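PDB 4UQM: uracil-dna glycosylase from Deinococcus radiodurans, which belongs to the uracil-DNA glycosylase superfamily, with a central parallel beta-sheet flanked by helices, and is held here with DNA strands. Local coordinates for residues A[102-105]-A[106-110]. The protein carries 1 engineered substitution. Sequence-based numbering, arbitrary orientation.
Sequences VRVP and PSLRN. With nucleotides of chain C; nucleotides of chain B.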
loop_
_atom_site.group_PDB
_atom_site.type_symbol
_atom_site.label_atom_id
_atom_site.label_comp_id
_atom_site.label_asym_id
_atom_site.label_seq_id
_atom_site.Cartn_x
_atom_site.Cartn_y
_atom_site.Cartn_z
ATOM N N VAL A 102 -5.846 13.857 -12.099
ATOM C CA VAL A 102 -4.537 13.372 -12.489
ATOM C C VAL A 102 -4.660 12.178 -13.434
ATOM O O VAL A 102 -5.467 11.296 -13.201
ATOM C CB VAL A 102 -3.682 13.024 -11.245
ATOM C CG1 VAL A 102 -2.324 12.468 -11.667
ATOM C CG2 VAL A 102 -3.514 14.239 -10.347
ATOM N N ARG A 103 -3.838 12.169 -14.491
ATOM C CA ARG A 103 -3.794 11.071 -15.432
ATOM C C ARG A 103 -3.550 9.737 -14.691
ATOM O O ARG A 103 -2.700 9.642 -13.792
ATOM C CB ARG A 103 -2.665 11.281 -16.441
ATOM C CG ARG A 103 -2.571 10.202 -17.545
ATOM C CD ARG A 103 -1.393 10.395 -18.474
ATOM N NE ARG A 103 -1.327 11.770 -19.002
ATOM C CZ ARG A 103 -2.108 12.329 -19.922
ATOM N NH1 ARG A 103 -3.106 11.665 -20.500
ATOM N NH2 ARG A 103 -1.880 13.589 -20.302
ATOM N N VAL A 104 -4.287 8.705 -15.060
ATOM C CA VAL A 104 -4.095 7.366 -14.493
ATOM C C VAL A 104 -2.734 6.807 -14.907
ATOM O O VAL A 104 -2.486 6.632 -16.122
ATOM C CB VAL A 104 -5.225 6.399 -14.954
ATOM C CG1 VAL A 104 -4.992 4.986 -14.454
ATOM C CG2 VAL A 104 -6.574 6.936 -14.434
ATOM N N PRO A 105 -1.840 6.522 -13.942
ATOM C CA PRO A 105 -0.534 6.015 -14.351
ATOM C C PRO A 105 -0.558 4.589 -14.935
ATOM O O PRO A 105 -1.496 3.799 -14.674
ATOM C CB PRO A 105 0.254 6.006 -13.028
ATOM C CG PRO A 105 -0.409 7.043 -12.189
ATOM C CD PRO A 105 -1.857 6.841 -12.509
ATOM N N PRO A 106 0.472 4.215 -15.672
ATOM C CA PRO A 106 0.518 2.863 -16.251
ATOM C C PRO A 106 0.238 1.708 -15.300
ATOM O O PRO A 106 -0.472 0.755 -15.678
ATOM C CB PRO A 106 1.944 2.770 -16.848
ATOM C CG PRO A 106 2.262 4.202 -17.143
ATOM C CD PRO A 106 1.613 5.051 -16.093
ATOM N N SER A 107 0.791 1.731 -14.084
ATOM C CA SER A 107 0.523 0.649 -13.169
ATOM C C SER A 107 -0.956 0.497 -12.883
ATOM O O SER A 107 -1.477 -0.636 -12.777
ATOM C CB SER A 107 1.295 0.852 -11.854
ATOM O OG SER A 107 2.724 0.788 -12.075
ATOM N N LEU A 108 -1.600 1.629 -12.635
ATOM C CA LEU A 108 -3.010 1.611 -12.307
ATOM C C LEU A 108 -3.856 1.252 -13.541
ATOM O O LEU A 108 -4.861 0.546 -13.414
ATOM C CB LEU A 108 -3.454 2.925 -11.666
ATOM C CG LEU A 108 -4.903 2.971 -11.126
ATOM C CD1 LEU A 108 -5.203 1.839 -10.145
ATOM C CD2 LEU A 108 -5.242 4.329 -10.523
ATOM N N ARG A 109 -3.439 1.682 -14.731
ATOM C CA ARG A 109 -4.097 1.202 -15.958
ATOM C C ARG A 109 -4.063 -0.290 -16.014
ATOM O O ARG A 109 -5.033 -0.905 -16.428
ATOM C CB ARG A 109 -3.428 1.747 -17.197
ATOM C CG ARG A 109 -3.605 3.213 -17.308
ATOM C CD ARG A 109 -3.243 3.732 -18.647
ATOM N NE ARG A 109 -3.245 5.153 -18.495
ATOM C CZ ARG A 109 -4.324 5.905 -18.550
ATOM N NH1 ARG A 109 -5.549 5.378 -18.825
ATOM N NH2 ARG A 109 -4.145 7.194 -18.373
ATOM N N ASN A 110 -2.930 -0.881 -15.609
ATOM C CA ASN A 110 -2.825 -2.341 -15.634
ATOM C C ASN A 110 -3.667 -2.984 -14.544
ATOM O O ASN A 110 -4.287 -4.016 -14.794
ATOM C CB ASN A 110 -1.366 -2.749 -15.528
ATOM C CG ASN A 110 -0.623 -2.554 -16.828
ATOM O OD1 ASN A 110 -1.226 -2.378 -17.885
ATOM N ND2 ASN A 110 0.697 -2.648 -16.779
ATOM P P DA C 13 -1.950 9.195 -24.428
ATOM O OP1 DA C 13 -3.142 9.341 -23.609
ATOM O OP2 DA C 13 -2.059 9.216 -25.893
ATOM O "O5'" DA C 13 -1.054 10.408 -23.930
ATOM C "C5'" DA C 13 -0.366 10.376 -22.689
ATOM C "C4'" DA C 13 0.863 11.235 -22.802
ATOM O "O4'" DA C 13 1.838 10.464 -23.527
ATOM C "C3'" DA C 13 0.645 12.514 -23.610
ATOM O "O3'" DA C 13 1.214 13.679 -22.992
ATOM C "C2'" DA C 13 1.216 12.163 -24.978
ATOM C "C1'" DA C 13 2.323 11.191 -24.632
ATOM N N9 DA C 13 2.660 10.227 -25.680
ATOM C C8 DA C 13 1.769 9.467 -26.385
ATOM N N7 DA C 13 2.329 8.648 -27.235
ATOM C C5 DA C 13 3.683 8.904 -27.101
ATOM C C6 DA C 13 4.808 8.373 -27.738
ATOM N N6 DA C 13 4.742 7.449 -28.693
ATOM N N1 DA C 13 6.016 8.840 -27.372
ATOM C C2 DA C 13 6.079 9.754 -26.404
ATOM N N3 DA C 13 5.093 10.340 -25.736
ATOM C C4 DA C 13 3.905 9.850 -26.123
ATOM P P DA B 8 8.936 7.911 -15.704
ATOM O OP1 DA B 8 8.737 9.373 -15.863
ATOM O OP2 DA B 8 9.933 7.325 -14.764
ATOM O "O5'" DA B 8 7.560 7.107 -15.645
ATOM C "C5'" DA B 8 7.623 5.746 -15.230
ATOM C "C4'" DA B 8 6.390 4.992 -15.665
ATOM O "O4'" DA B 8 6.492 4.632 -17.063
ATOM C "C3'" DA B 8 6.225 3.686 -14.900
ATOM O "O3'" DA B 8 4.858 3.395 -14.650
ATOM C "C2'" DA B 8 6.790 2.634 -15.827
ATOM C "C1'" DA B 8 6.588 3.224 -17.212
ATOM N N9 DA B 8 7.697 2.931 -18.121
ATOM C C8 DA B 8 7.604 2.479 -19.415
ATOM N N7 DA B 8 8.766 2.247 -19.976
ATOM C C5 DA B 8 9.685 2.547 -18.981
ATOM C C6 DA B 8 11.090 2.482 -18.940
ATOM N N6 DA B 8 11.844 2.106 -19.979
ATOM N N1 DA B 8 11.705 2.856 -17.796
ATOM C C2 DA B 8 10.946 3.218 -16.750
ATOM N N3 DA B 8 9.620 3.308 -16.665
ATOM C C4 DA B 8 9.041 2.951 -17.827
HETATM O O HOH W 1 -5.881 9.059 -17.503
#
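In one of its two modelled conformers the Arg109 guanidinium has Val104 CB over one face, 3.6 Å above the plane and toward its rim, and Arg103 CG at its edge, 3.5 Å from Arg109 NH2. The Arg103 guanidinium, turned 41° from it, carries C5' of DA13 of chain C over one face, nearest to Arg103 NH1 at 3.7 Å. Arg109 reaches back from the first turn of helix 106-118 because its CG sits beside its backbone N (chi1 -67°) and the chain then runs extended to NE. Arg109 CG rests on Val104 CG1, and NE and NH2 come to the Val104 carbonyl. A water accepts from both Val104 N and Arg109 NH2 (2.7 Å), tying the guanidinium to the loop backbone. Val104 CG1 also packs on Leu108 CB at 3.8 Å. Pro105 is the N-cap residue, and its O receives a nearly straight bond from Arg109 N (2.9 Å, 167°), the first i to i+4 link of the helix. Pro106 opens the helix, its CG 3.7 Å from O3' of DA8 of chain B, and Ser107 OG is hydrogen-bonded to a modified group of the bound chain. Two successive prolines restrict the backbone at the loop-to-helix junction, beside chain B, while Arg103 meets chain C. With Arg103 NH1 and Arg109 NH2 5.1 Å apart, the two arginines probably add to a positive potential facing the DNA backbone.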